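PDB 6S9V: sucrose 6(F)-phosphate phosphorylase from Thermoanaerobacterium thermosaccharolyticum DSM 571, which belongs to the alpha-amylase family of carbohydrate-active enzymes, whose catalytic domain is built on a TIM barrel of eight parallel strands. Local coordinates for residues A[362-365]-A[366-370]; A[412-415]-A[416-419]. One frame throughout, in Å; residues are numbered along the deposited sequence.

In the fold
Both interactions are local. Residues 362-370 hold the short helix 364-367, which comes in the chain between the seventh and eighth barrel strands. Residues 412-419 form a 3-10 turn and its exit, between helices 403-409 and 422-428, after the eighth strand in the chain. The two contacts are about 13 Å apart, centre to centre, and meet by packing. Thr363 CG2 lies 3.6 Å from Asn416 OD1, and Cys362 N lies 3.6 Å from Ile415 CG2. Interaction 1 buries most of its residues and caps a helix. Interaction 2 holds two sulfate ions, and the Arg417 side chain is about 4 Å from a bound 2-[bis-(2-hydroxy-ethyl)-amino]-2-hydroxymethyl-propane-1,3-diol. All are probably from the crystallisation liquor, though such molecules often mark pockets.

Interaction 1: A[362-365]-A[366-370]; sequences CTYY and SALNC
Thr363 and Ser366 meet at the start of the helix 364-367. Thr363 is the N-cap. Its OG1 accepts from Ser366 N at 3.1 Å, and chi1 of 75° turns the hydroxyl back over the first turn to do so. The same OG1 is bound to Gly399 O, and Ser366 OG to Asn401 N, so the nearby loop holds both hydroxyls. One turn on, Ala367 N donates to Thr363 O at 2.9 Å. Cys362 SG packs against the methyl of Ala367, 3.9 Å from its CB. Tyr364 and Leu368 cross obliquely, with ring atom CE2 3.9 Å from Leu368 CD1. Helix 275-285 lies against both side chains, and Tyr364 OH binds Pro276 O. These residues are buried.

The buried Tyr365 ring is also tightly packed. Cys370 CA sits over the centre of one ring face in a CH-pi contact, 3.6 Å from the centroid, while its sulfur lies obliquely beside the ring. Tyr365 has CG anti to the backbone N (chi1 -178°), which leaves that face against Cys370 CA. Its OH is anchored to Asp372. The solvent side is at Asn369, which is exposed, and at the partly exposed Cys370. Asn369 has positive phi (63°) and is the C-prime residue of a Schellman motif that ends the helix. Cys370 N returns to Tyr365 O at 2.9 Å, and Asn369 N donates to Ser366 O, also at 2.9 Å. The chemistry implies a very short helix closed at both ends: the hydroxyl cap takes up Ser366 N, and the Schellman turn takes up Tyr365 O and Ser366 O.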
loop_
_atom_site.group_PDB
_atom_site.type_symbol
_atom_site.label_atom_id
_atom_site.label_comp_id
_atom_site.label_asym_id
_atom_site.label_seq_id
_atom_site.Cartn_x
_atom_site.Cartn_y
_atom_site.Cartn_z
ATOM N N CYS A 362 4.636 -11.909 6.145
ATOM C CA CYS A 362 4.470 -13.262 5.621
ATOM C C CYS A 362 4.031 -13.132 4.172
ATOM O O CYS A 362 3.225 -12.252 3.867
ATOM C CB CYS A 362 3.401 -14.025 6.428
ATOM S SG CYS A 362 3.290 -15.825 6.176
ATOM N N THR A 363 4.558 -13.973 3.275
ATOM C CA THR A 363 3.970 -13.985 1.932
ATOM C C THR A 363 2.555 -14.546 2.030
ATOM O O THR A 363 2.253 -15.366 2.899
ATOM C CB THR A 363 4.799 -14.790 0.922
ATOM O OG1 THR A 363 4.629 -16.198 1.139
ATOM C CG2 THR A 363 6.273 -14.416 1.013
ATOM N N TYR A 364 1.662 -14.066 1.163
ATOM C CA TYR A 364 0.270 -14.485 1.293
ATOM C C TYR A 364 0.115 -15.966 0.974
ATOM O O TYR A 364 -0.661 -16.672 1.629
ATOM C CB TYR A 364 -0.626 -13.624 0.411
ATOM C CG TYR A 364 -2.012 -13.460 0.984
ATOM C CD1 TYR A 364 -2.306 -12.419 1.860
ATOM C CD2 TYR A 364 -3.020 -14.357 0.667
ATOM C CE1 TYR A 364 -3.574 -12.273 2.393
ATOM C CE2 TYR A 364 -4.281 -14.224 1.190
ATOM C CZ TYR A 364 -4.560 -13.181 2.055
ATOM O OH TYR A 364 -5.834 -13.057 2.572
ATOM N N TYR A 365 0.872 -16.460 -0.007
ATOM C CA TYR A 365 0.861 -17.879 -0.336
ATOM C C TYR A 365 1.339 -18.720 0.843
ATOM O O TYR A 365 0.718 -19.738 1.175
ATOM C CB TYR A 365 1.727 -18.089 -1.577
ATOM C CG TYR A 365 1.801 -19.495 -2.118
ATOM C CD1 TYR A 365 0.681 -20.130 -2.645
ATOM C CD2 TYR A 365 3.011 -20.168 -2.153
ATOM C CE1 TYR A 365 0.772 -21.415 -3.175
ATOM C CE2 TYR A 365 3.110 -21.442 -2.674
ATOM C CZ TYR A 365 1.992 -22.065 -3.174
ATOM O OH TYR A 365 2.111 -23.336 -3.691
ATOM N N SER A 366 2.420 -18.296 1.507
ATOM C CA SER A 366 2.881 -19.011 2.701
ATOM C C SER A 366 1.849 -18.941 3.824
ATOM O O SER A 366 1.684 -19.901 4.593
ATOM C CB SER A 366 4.213 -18.432 3.188
ATOM O OG SER A 366 5.291 -18.807 2.349
ATOM N N ALA A 367 1.149 -17.807 3.937
ATOM C CA ALA A 367 0.138 -17.654 4.977
ATOM C C ALA A 367 -0.997 -18.653 4.807
ATOM O O ALA A 367 -1.605 -19.072 5.798
ATOM C CB ALA A 367 -0.410 -16.228 4.971
ATOM N N LEU A 368 -1.288 -19.053 3.572
ATOM C CA LEU A 368 -2.290 -20.068 3.279
ATOM C C LEU A 368 -1.702 -21.476 3.228
ATOM O O LEU A 368 -2.316 -22.381 2.653
ATOM C CB LEU A 368 -3.002 -19.745 1.966
ATOM C CG LEU A 368 -3.860 -18.482 2.072
ATOM C CD1 LEU A 368 -4.385 -18.061 0.693
ATOM C CD2 LEU A 368 -5.010 -18.701 3.040
ATOM N N ASN A 369 -0.526 -21.671 3.815
ATOM C CA ASN A 369 0.108 -22.988 3.878
ATOM C C ASN A 369 0.445 -23.514 2.485
ATOM O O ASN A 369 0.487 -24.727 2.250
ATOM C CB ASN A 369 -0.792 -23.973 4.628
ATOM C CG ASN A 369 -0.042 -24.763 5.681
ATOM O OD1 ASN A 369 1.183 -24.699 5.775
ATOM N ND2 ASN A 369 -0.783 -25.514 6.479
ATOM N N CYS A 370 0.684 -22.595 1.548
ATOM C CA CYS A 370 1.038 -22.927 0.168
ATOM C C CYS A 370 -0.029 -23.786 -0.502
ATOM O O CYS A 370 0.254 -24.529 -1.447
ATOM C CB CYS A 370 2.409 -23.611 0.094
ATOM S SG CYS A 370 3.734 -22.643 0.853
#

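Interaction 2: A[412-415]-A[416-419]. With SO4 (sulfate ion), chain I; SO4 (sulfate ion), chain H.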
loop_
_atom_site.group_PDB
_atom_site.type_symbol
_atom_site.label_atom_id
_atom_site.label_comp_id
_atom_site.label_asym_id
_atom_site.label_seq_id
_atom_site.Cartn_x
_atom_site.Cartn_y
_atom_site.Cartn_z
ATOM N N GLY A 412 12.483 -8.171 9.503
ATOM C CA GLY A 412 11.382 -9.095 9.327
ATOM C C GLY A 412 10.585 -8.859 8.062
ATOM O O GLY A 412 10.107 -9.816 7.444
ATOM N N ARG A 413 10.432 -7.597 7.646
ATOM C CA ARG A 413 9.595 -7.318 6.487
ATOM C C ARG A 413 10.221 -7.797 5.185
ATOM O O ARG A 413 9.509 -7.927 4.181
ATOM C CB ARG A 413 9.289 -5.823 6.369
ATOM C CG ARG A 413 8.313 -5.299 7.414
ATOM C CD ARG A 413 8.027 -3.822 7.197
ATOM N NE ARG A 413 7.307 -3.229 8.317
ATOM C CZ ARG A 413 7.896 -2.727 9.398
ATOM N NH1 ARG A 413 9.220 -2.747 9.511
ATOM N NH2 ARG A 413 7.162 -2.203 10.371
ATOM N N GLU A 414 11.528 -8.066 5.178
ATOM C CA GLU A 414 12.175 -8.619 3.994
ATOM C C GLU A 414 11.700 -10.034 3.678
ATOM O O GLU A 414 12.007 -10.538 2.592
ATOM C CB GLU A 414 13.697 -8.578 4.167
ATOM C CG GLU A 414 14.336 -7.260 3.688
ATOM C CD GLU A 414 14.412 -7.156 2.162
ATOM O OE1 GLU A 414 14.829 -8.149 1.524
ATOM O OE2 GLU A 414 14.050 -6.089 1.596
ATOM N N ILE A 415 10.937 -10.671 4.574
ATOM C CA ILE A 415 10.386 -11.998 4.299
ATOM C C ILE A 415 9.534 -11.980 3.045
ATOM O O ILE A 415 9.401 -12.996 2.351
ATOM C CB ILE A 415 9.577 -12.482 5.519
ATOM C CG1 ILE A 415 9.362 -13.994 5.471
ATOM C CG2 ILE A 415 8.220 -11.768 5.581
ATOM C CD1 ILE A 415 8.824 -14.555 6.772
ATOM N N ASN A 416 8.948 -10.825 2.734
ATOM C CA ASN A 416 7.982 -10.650 1.658
ATOM C C ASN A 416 8.502 -9.670 0.605
ATOM O O ASN A 416 7.715 -9.040 -0.103
ATOM C CB ASN A 416 6.656 -10.167 2.256
ATOM C CG ASN A 416 5.526 -10.109 1.250
ATOM O OD1 ASN A 416 5.330 -11.024 0.451
ATOM N ND2 ASN A 416 4.765 -9.019 1.289
ATOM N N ARG A 417 9.826 -9.537 0.476
ATOM C CA ARG A 417 10.428 -8.589 -0.463
ATOM C C ARG A 417 11.579 -9.202 -1.265
ATOM O O ARG A 417 12.516 -8.498 -1.659
ATOM C CB ARG A 417 10.900 -7.335 0.272
ATOM C CG ARG A 417 9.790 -6.611 1.037
ATOM C CD ARG A 417 10.315 -5.443 1.837
ATOM N NE ARG A 417 9.224 -4.671 2.426
ATOM C CZ ARG A 417 9.395 -3.657 3.262
ATOM N NH1 ARG A 417 10.618 -3.294 3.635
ATOM N NH2 ARG A 417 8.344 -3.014 3.734
ATOM N N HIS A 418 11.499 -10.502 -1.550
ATOM C CA HIS A 418 12.499 -11.182 -2.365
ATOM C C HIS A 418 12.721 -10.457 -3.688
ATOM O O HIS A 418 11.780 -9.952 -4.300
ATOM C CB HIS A 418 12.034 -12.622 -2.630
ATOM C CG HIS A 418 12.967 -13.419 -3.487
ATOM N ND1 HIS A 418 14.223 -13.803 -3.063
ATOM C CD2 HIS A 418 12.827 -13.911 -4.741
ATOM C CE1 HIS A 418 14.815 -14.494 -4.021
ATOM N NE2 HIS A 418 13.985 -14.584 -5.046
ATOM N N ASN A 419 13.975 -10.400 -4.124
ATOM C CA ASN A 419 14.322 -9.880 -5.444
ATOM C C ASN A 419 14.493 -11.044 -6.417
ATOM O O ASN A 419 15.332 -11.920 -6.194
ATOM C CB ASN A 419 15.599 -9.040 -5.383
ATOM C CG ASN A 419 15.372 -7.672 -4.744
ATOM O OD1 ASN A 419 14.267 -7.128 -4.780
ATOM N ND2 ASN A 419 16.421 -7.122 -4.146
HETATM S S SO4 I . 10.455 -1.008 6.378
HETATM O O1 SO4 I . 10.545 0.104 7.316
HETATM O O2 SO4 I . 9.057 -1.211 6.011
HETATM O O3 SO4 I . 10.988 -2.215 7.005
HETATM O O4 SO4 I . 11.233 -0.717 5.175
HETATM S S SO4 H . 17.045 -11.409 -1.720
HETATM O O1 SO4 H . 17.576 -10.455 -0.749
HETATM O O2 SO4 H . 16.665 -12.643 -1.039
HETATM O O3 SO4 H . 18.071 -11.701 -2.717
HETATM O O4 SO4 H . 15.879 -10.840 -2.385
HETATM O O HOH W 1 15.085 -8.417 -1.011
HETATM O O HOH W 2 13.251 -4.063 2.894
HETATM O O HOH W 3 9.595 -12.687 -0.620
#
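Arg413 and Arg417 are four residues apart, and the aliphatic start of Arg413 lies over the Arg417 guanidinium. Arg413 CB sits over the centre of one face of that group, 3.8 Å above its plane. The sulfate of chain I lies at the edge of the same guanidinium, with its sulfur in the plane. NH2 of Arg417 donates to sulfate O2 at 3.0 Å, and NH1 of Arg417 donates to O4 at 3.1 Å. Both bonds are fairly straight. The Arg417 chain is extended from CG to NE (chi2 175°), which carries the flat group out to the ion, while NE is held by His309 O. Arg413 NH1 adds a weak bond to O3.

Glu414 approaches Arg417 at about a right angle, its carboxylate plane 78° from the guanidinium plane. Their charged atoms do not touch. One water joins them instead, accepting from Arg417 NH1 at 2.8 Å and donating to Glu414 OE2. Further along, Asn419 N donates to O4 of the chain H sulfate at 2.6 Å. His418 ND1 makes a weak bond to O2 of that sulfate and has Asp402 as a second partner, while NE2 binds Glu424. In the backbone, Arg417 N donates to Glu414 O. Arg413 and Arg417 both donate to one sulfate, consistent with a site that favours an anion; the second sulfate is held by a backbone N-H and, weakly, a histidine.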